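Local coordinates for protein adhesin YadA (Yersinia enterocolitica, PDB 1P9H) that binds collagen and, as a trimeric outer-membrane adhesin, promotes bacterial attachment to and invasion of eukaryotic cells, at residues A[19-24]-A[50-55]; A[153-158]-A[167-172]; A[99-104]-A[112-117]. All blocks are in the same frame, centred on the assembly; numbering follows the deposited sequence. Where two conformers were deposited one is given.

Overall arrangement
All three contacts belong to the left-handed parallel beta-roll of the YadA head, and all three reach its ten-stranded sheet. Interactions 2 and 3 are neighbours within that sheet, 156-158 beside 169-171 and 100-102 beside 113-115; interaction 1 instead spans the roll, from 22-24 to strand 51-52 of the other sheet. Interaction 3, mid-way along the roll, is wholly buried and largely backbone ladder and aliphatic packing. Interactions 1 and 2, with centres 40 Å apart on opposite sides of the chain's centre, are mainly buried but have exposed residues at the margins, and each includes a bridging water and a bond using a polar side chain.

Interaction 1 (A[19-24]-A[50-55]); sequences LTAVQI and ASAKGI
Q23 reaches across to A50, S51 and A52 and makes the single direct hydrogen bond between the segments, which run in nearly opposite directions. Its CG lies anti to the backbone N (chi1 -177°) and the chain stays extended beyond it, carrying the amide from strand 22-24 to the main chain of 51-52. There Q23 OE1 accepts the N-H of A52 N at 2.9 Å; the bond is almost straight (171°), although the donor is tilted 26° from the amide's carbonyl plane. A water donates to the same Q23 OE1 (2.8 Å) and to A52 O (2.7 Å), so the amide oxygen and the water together hold both polar groups of A52. NE2 lies close to A50 O at a poor angle and bonds instead to G33 O and E35 OE1 of the second subunit. Beside the amide, alanine methyls do the touching: A52 CB meets A21 CB at 3.9 Å and lies 3.5 Å from V22 O, while A50 CB faces I24 O at 3.6 Å. At the far end the T20 and I55 side chains cross at a slant, T20 OG1 3.6 Å from I55 CG2. V22 and I24 point away, and I24 packs on I24 of both other subunits. At the first strands of the left-handed beta-roll, alanine methyls and one glutamine amide thus link its two sheets, the amide oxygen serving its own chain and the nitrogen the second subunit.

Interaction 2 (A[153-158]-A[167-172]); sequences GYSIAI and ENSVSI
E167 meets G153 at the edge of the contact: its CB lies 3.7 Å from G153 N, and a water accepting from that nitrogen donates to E167 OE1. At N168 the main-chain N bonds to G153 O at 2.9 Å, nearly straight (172°), while the amide ND2 swings back to within 4.0 Å of Y154 CB. S169 N turns to a side chain, giving its proton to S155 OG at 3.0 Å. That oxygen stands beside its own backbone N (chi1 -65°), which puts it close to the N168-S169 backbone; R166 O is a further partner of this hydroxyl. S169 OG also bonds to R166 O. From S169 O, which takes I156 N, regular pairing begins: strands 156-158 and 169-171 are neighbouring rungs of the left-handed parallel beta-roll. In this chain 169-171 is the last strand of the sheet, but S169, V170 and S171 continue the ladder with a strand of the second subunit. V170 pairs with I156, and the two side chains point the same way, I156 CD1 against V170 CG2 at 3.9 Å; V170 CG1 meets I158 CD1 at a slant, 4.0 Å away. S171 N bonds to I156 O (2.8 Å) and S171 O to I158 N (2.9 Å), while its hydroxyl bonds to K163 O and G173 N. The end of I172 leads away from the first segment, its CG2 only loosely near I158 CB, and the residue packs on V170 of the third subunit.

Interaction 3 (A[99-104]-A[112-117]); sequences AVTYGA and GVAIGA
V100, T101 and Y102 pair with V113, A114 and I115 in a parallel ladder whose strand axes lie 4.7 Å apart and diverge by only 4°. V100 N bonds to G112 O, A114 N to V100 O and Y102 N to A114 O, and the row ends with a short, nearly straight bond from G116 N to Y102 O (2.7 Å, 174°). Beyond it G103 and G116 adopt positive phi values at which a CB would collide with the preceding carbonyl oxygen; at G103 it would also run into G116 and A117. Such stacked rungs, one per coil, build the left-handed parallel beta-roll of the YadA head. On the face of V100, Y102, V113 and I115, V100 and V113 point the same way: chi1 of -55° wedges V100 CG2 between its own N and carbonyl carbon, 3.6 Å from V113 CG2 and equally close to G112 O. I115 folds its CD1 toward the neighbouring strand, 3.6 Å from Y102 CB. The Y102 ring itself leads away into the trimer centre, where it meets Y102 of both other subunits edge-to-face and its OH bonds to T101 O of the third subunit. On the opposite face, turned to the inside of the roll, T101 in the conformer given touches A114 CB with its CG2 at 4.1 Å and bonds through OG1 to S92 OG. Past the glycines, A117 CB packs 3.6 Å from A104 O and more loosely on A104 CB.

Interaction 1 (A[19-24]-A[50-55])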
# COMPACT_ATOMS: atom_id res chain seq x y z
N LEU A 19 -9.84 2.76 31.65
CA LEU A 19 -10.11 2.92 30.23
C LEU A 19 -8.84 3.11 29.41
O LEU A 19 -8.18 4.15 29.50
CB LEU A 19 -11.04 4.12 30.02
CG LEU A 19 -12.30 4.16 30.89
CD1 LEU A 19 -13.11 5.40 30.56
CD2 LEU A 19 -13.12 2.90 30.68
N THR A 20 -8.49 2.10 28.62
CA THR A 20 -7.30 2.15 27.78
C THR A 20 -7.64 1.85 26.33
O THR A 20 -6.84 2.12 25.43
CB THR A 20 -6.25 1.11 28.23
OG1 THR A 20 -6.80 -0.20 28.13
CG2 THR A 20 -5.82 1.38 29.67
N ALA A 21 -8.82 1.30 26.09
CA ALA A 21 -9.23 0.94 24.74
C ALA A 21 -10.37 1.78 24.20
O ALA A 21 -11.06 2.47 24.95
CB ALA A 21 -9.61 -0.54 24.69
N VAL A 22 -10.56 1.72 22.89
CA VAL A 22 -11.65 2.43 22.23
C VAL A 22 -12.54 1.38 21.59
O VAL A 22 -12.08 0.60 20.75
CB VAL A 22 -11.16 3.39 21.13
CG1 VAL A 22 -12.36 3.94 20.35
CG2 VAL A 22 -10.37 4.54 21.75
N GLN A 23 -13.79 1.34 22.01
CA GLN A 23 -14.74 0.38 21.48
C GLN A 23 -15.97 1.16 21.05
O GLN A 23 -16.64 1.78 21.88
CB GLN A 23 -15.11 -0.66 22.54
CG GLN A 23 -16.05 -1.75 22.08
CD GLN A 23 -16.28 -2.80 23.15
OE1 GLN A 23 -15.37 -3.56 23.50
NE2 GLN A 23 -17.48 -2.82 23.71
N ILE A 24 -16.25 1.16 19.75
CA ILE A 24 -17.39 1.90 19.24
C ILE A 24 -18.34 1.00 18.45
O ILE A 24 -18.07 0.64 17.30
CB ILE A 24 -16.93 3.06 18.34
CG1 ILE A 24 -15.98 3.98 19.12
CG2 ILE A 24 -18.14 3.85 17.85
CD1 ILE A 24 -15.36 5.08 18.30
N ALA A 50 -19.17 -4.00 19.01
CA ALA A 50 -17.77 -4.06 18.65
C ALA A 50 -17.07 -4.60 19.89
O ALA A 50 -17.63 -4.53 20.99
CB ALA A 50 -17.25 -2.67 18.31
N SER A 51 -15.87 -5.13 19.72
CA SER A 51 -15.15 -5.70 20.84
C SER A 51 -13.66 -5.37 20.82
O SER A 51 -12.91 -5.89 19.99
CB SER A 51 -15.34 -7.22 20.86
OG SER A 51 -14.62 -7.82 21.93
N ALA A 52 -13.23 -4.51 21.74
CA ALA A 52 -11.83 -4.13 21.87
C ALA A 52 -11.32 -4.89 23.10
O ALA A 52 -11.45 -4.42 24.23
CB ALA A 52 -11.71 -2.63 22.08
N LYS A 53 -10.76 -6.07 22.87
CA LYS A 53 -10.28 -6.93 23.95
C LYS A 53 -8.85 -6.69 24.42
O LYS A 53 -8.46 -7.16 25.50
CB LYS A 53 -10.41 -8.40 23.55
CG LYS A 53 -11.82 -8.85 23.27
CD LYS A 53 -11.84 -10.34 22.94
CE LYS A 53 -13.24 -10.85 22.69
NZ LYS A 53 -13.23 -12.32 22.46
N GLY A 54 -8.06 -5.99 23.63
CA GLY A 54 -6.68 -5.76 24.02
C GLY A 54 -6.46 -4.41 24.65
O GLY A 54 -7.19 -3.45 24.38
N ILE A 55 -5.45 -4.32 25.52
CA ILE A 55 -5.13 -3.06 26.16
C ILE A 55 -4.71 -2.09 25.05
O ILE A 55 -3.90 -2.45 24.20
CB ILE A 55 -3.96 -3.22 27.15
CG1 ILE A 55 -4.32 -4.27 28.20
CG2 ILE A 55 -3.65 -1.89 27.82
CD1 ILE A 55 -3.20 -4.57 29.19
O HOH W 1 -13.64 -3.65 25.64

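Interaction 2 (A[153-158]-A[167-172])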
# COMPACT_ATOMS: atom_id res chain seq x y z
N GLY A 153 8.91 -19.75 -3.51
CA GLY A 153 9.56 -19.02 -2.44
C GLY A 153 10.29 -17.75 -2.84
O GLY A 153 10.96 -17.69 -3.87
N TYR A 154 10.14 -16.74 -1.99
CA TYR A 154 10.78 -15.43 -2.16
C TYR A 154 10.62 -14.79 -3.53
O TYR A 154 11.48 -14.01 -3.95
CB TYR A 154 12.26 -15.55 -1.81
CG TYR A 154 12.51 -16.13 -0.44
CD1 TYR A 154 12.72 -17.50 -0.27
CD2 TYR A 154 12.49 -15.32 0.69
CE1 TYR A 154 12.91 -18.04 1.00
CE2 TYR A 154 12.68 -15.85 1.96
CZ TYR A 154 12.89 -17.22 2.11
OH TYR A 154 13.08 -17.74 3.36
N SER A 155 9.53 -15.09 -4.21
CA SER A 155 9.31 -14.52 -5.54
C SER A 155 8.40 -13.29 -5.55
O SER A 155 7.80 -12.94 -4.54
CB SER A 155 8.76 -15.59 -6.48
OG SER A 155 9.74 -16.60 -6.69
N ILE A 156 8.33 -12.65 -6.71
CA ILE A 156 7.54 -11.44 -6.88
C ILE A 156 6.77 -11.47 -8.20
O ILE A 156 7.30 -11.91 -9.21
CB ILE A 156 8.45 -10.18 -6.91
CG1 ILE A 156 9.25 -10.06 -5.61
CG2 ILE A 156 7.62 -8.92 -7.14
CD1 ILE A 156 10.55 -10.84 -5.63
N ALA A 157 5.53 -11.00 -8.17
CA ALA A 157 4.71 -10.91 -9.37
C ALA A 157 4.31 -9.44 -9.45
O ALA A 157 3.75 -8.89 -8.50
CB ALA A 157 3.47 -11.79 -9.24
N ILE A 158 4.60 -8.82 -10.60
CA ILE A 158 4.32 -7.41 -10.84
C ILE A 158 3.41 -7.18 -12.04
O ILE A 158 3.75 -7.58 -13.16
CB ILE A 158 5.63 -6.63 -11.11
CG1 ILE A 158 6.55 -6.71 -9.89
CG2 ILE A 158 5.33 -5.19 -11.48
CD1 ILE A 158 7.93 -6.15 -10.14
N GLU A 167 10.39 -20.41 -8.19
CA GLU A 167 10.87 -19.76 -6.99
C GLU A 167 12.01 -18.80 -7.33
O GLU A 167 12.55 -18.84 -8.44
CB GLU A 167 11.38 -20.81 -5.99
CG GLU A 167 12.69 -21.46 -6.42
CD GLU A 167 13.14 -22.56 -5.48
OE1 GLU A 167 12.70 -22.57 -4.31
OE2 GLU A 167 13.94 -23.41 -5.91
N ASN A 168 12.37 -17.94 -6.38
CA ASN A 168 13.47 -16.99 -6.55
C ASN A 168 13.37 -16.21 -7.85
O ASN A 168 14.37 -16.03 -8.55
CB ASN A 168 14.81 -17.74 -6.52
CG ASN A 168 15.06 -18.43 -5.20
OD1 ASN A 168 15.82 -19.40 -5.13
ND2 ASN A 168 14.43 -17.94 -4.14
N SER A 169 12.17 -15.74 -8.18
CA SER A 169 12.00 -15.01 -9.43
C SER A 169 11.09 -13.80 -9.33
O SER A 169 10.41 -13.59 -8.33
CB SER A 169 11.45 -15.95 -10.50
OG SER A 169 10.09 -16.28 -10.23
N VAL A 170 11.11 -13.01 -10.40
CA VAL A 170 10.27 -11.83 -10.53
C VAL A 170 9.55 -12.00 -11.86
O VAL A 170 10.19 -12.10 -12.91
CB VAL A 170 11.10 -10.53 -10.60
CG1 VAL A 170 10.17 -9.34 -10.84
CG2 VAL A 170 11.88 -10.33 -9.31
N SER A 171 8.22 -12.06 -11.82
CA SER A 171 7.46 -12.21 -13.05
C SER A 171 6.74 -10.92 -13.40
O SER A 171 6.11 -10.30 -12.54
CB SER A 171 6.42 -13.32 -12.92
OG SER A 171 5.55 -13.29 -14.04
N ILE A 172 6.84 -10.52 -14.66
CA ILE A 172 6.15 -9.32 -15.11
C ILE A 172 5.08 -9.68 -16.14
O ILE A 172 4.69 -8.85 -16.96
CB ILE A 172 7.12 -8.26 -15.70
CG1 ILE A 172 7.93 -8.85 -16.86
CG2 ILE A 172 8.05 -7.74 -14.61
CD1 ILE A 172 8.80 -7.81 -17.57
O HOH W 2 10.38 -22.20 -3.03

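Interaction 3 (A[99-104]-A[112-117])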
# COMPACT_ATOMS: atom_id res chain seq x y z
N ALA A 99 0.38 -7.92 11.55
CA ALA A 99 -0.18 -7.95 10.21
C ALA A 99 -1.02 -6.71 9.94
O ALA A 99 -1.64 -6.16 10.86
CB ALA A 99 -1.03 -9.20 10.02
N VAL A 100 -1.02 -6.24 8.70
CA VAL A 100 -1.83 -5.09 8.33
C VAL A 100 -2.64 -5.44 7.10
O VAL A 100 -2.13 -6.02 6.13
CB VAL A 100 -0.98 -3.82 8.05
CG1 VAL A 100 -0.08 -3.52 9.23
CG2 VAL A 100 -0.16 -3.99 6.78
N THR A 101 -3.93 -5.11 7.14
CA THR A 101 -4.83 -5.37 6.03
C THR A 101 -5.70 -4.14 5.80
O THR A 101 -6.14 -3.49 6.76
CB THR A 101 -5.76 -6.57 6.30
OG1 THR A 101 -6.45 -6.39 7.55
CG2 THR A 101 -4.97 -7.86 6.35
N TYR A 102 -5.94 -3.81 4.54
CA TYR A 102 -6.75 -2.65 4.20
C TYR A 102 -7.61 -2.96 2.99
O TYR A 102 -7.09 -3.16 1.89
CB TYR A 102 -5.82 -1.48 3.89
CG TYR A 102 -6.50 -0.13 3.80
CD1 TYR A 102 -6.63 0.53 2.57
CD2 TYR A 102 -6.98 0.49 4.94
CE1 TYR A 102 -7.22 1.79 2.50
CE2 TYR A 102 -7.57 1.75 4.88
CZ TYR A 102 -7.69 2.39 3.66
OH TYR A 102 -8.25 3.65 3.62
N GLY A 103 -8.92 -3.01 3.20
CA GLY A 103 -9.83 -3.31 2.10
C GLY A 103 -10.83 -4.39 2.45
O GLY A 103 -10.59 -5.21 3.34
N ALA A 104 -11.95 -4.40 1.75
CA ALA A 104 -12.99 -5.39 1.98
C ALA A 104 -12.47 -6.80 1.75
O ALA A 104 -11.89 -7.10 0.71
CB ALA A 104 -14.18 -5.12 1.06
N GLY A 112 2.49 -9.65 7.66
CA GLY A 112 2.18 -9.42 6.27
C GLY A 112 1.48 -8.11 5.99
O GLY A 112 1.07 -7.40 6.90
N VAL A 113 1.37 -7.78 4.70
CA VAL A 113 0.70 -6.57 4.24
C VAL A 113 -0.25 -6.95 3.11
O VAL A 113 0.18 -7.53 2.11
CB VAL A 113 1.72 -5.53 3.70
CG1 VAL A 113 0.98 -4.36 3.04
CG2 VAL A 113 2.62 -5.03 4.81
N ALA A 114 -1.54 -6.65 3.26
CA ALA A 114 -2.52 -6.94 2.22
C ALA A 114 -3.36 -5.68 2.01
O ALA A 114 -4.13 -5.30 2.88
CB ALA A 114 -3.40 -8.12 2.61
N ILE A 115 -3.19 -5.05 0.85
CA ILE A 115 -3.90 -3.81 0.53
C ILE A 115 -4.76 -3.99 -0.71
O ILE A 115 -4.26 -4.32 -1.79
CB ILE A 115 -2.89 -2.66 0.26
CG1 ILE A 115 -1.86 -2.58 1.39
CG2 ILE A 115 -3.63 -1.35 0.10
CD1 ILE A 115 -2.46 -2.28 2.76
N GLY A 116 -6.06 -3.75 -0.56
CA GLY A 116 -6.98 -3.90 -1.67
C GLY A 116 -8.06 -4.91 -1.33
O GLY A 116 -7.83 -5.82 -0.53
N ALA A 117 -9.24 -4.75 -1.91
CA ALA A 117 -10.31 -5.70 -1.64
C ALA A 117 -9.85 -7.09 -2.10
O ALA A 117 -9.26 -7.22 -3.17
CB ALA A 117 -11.59 -5.29 -2.36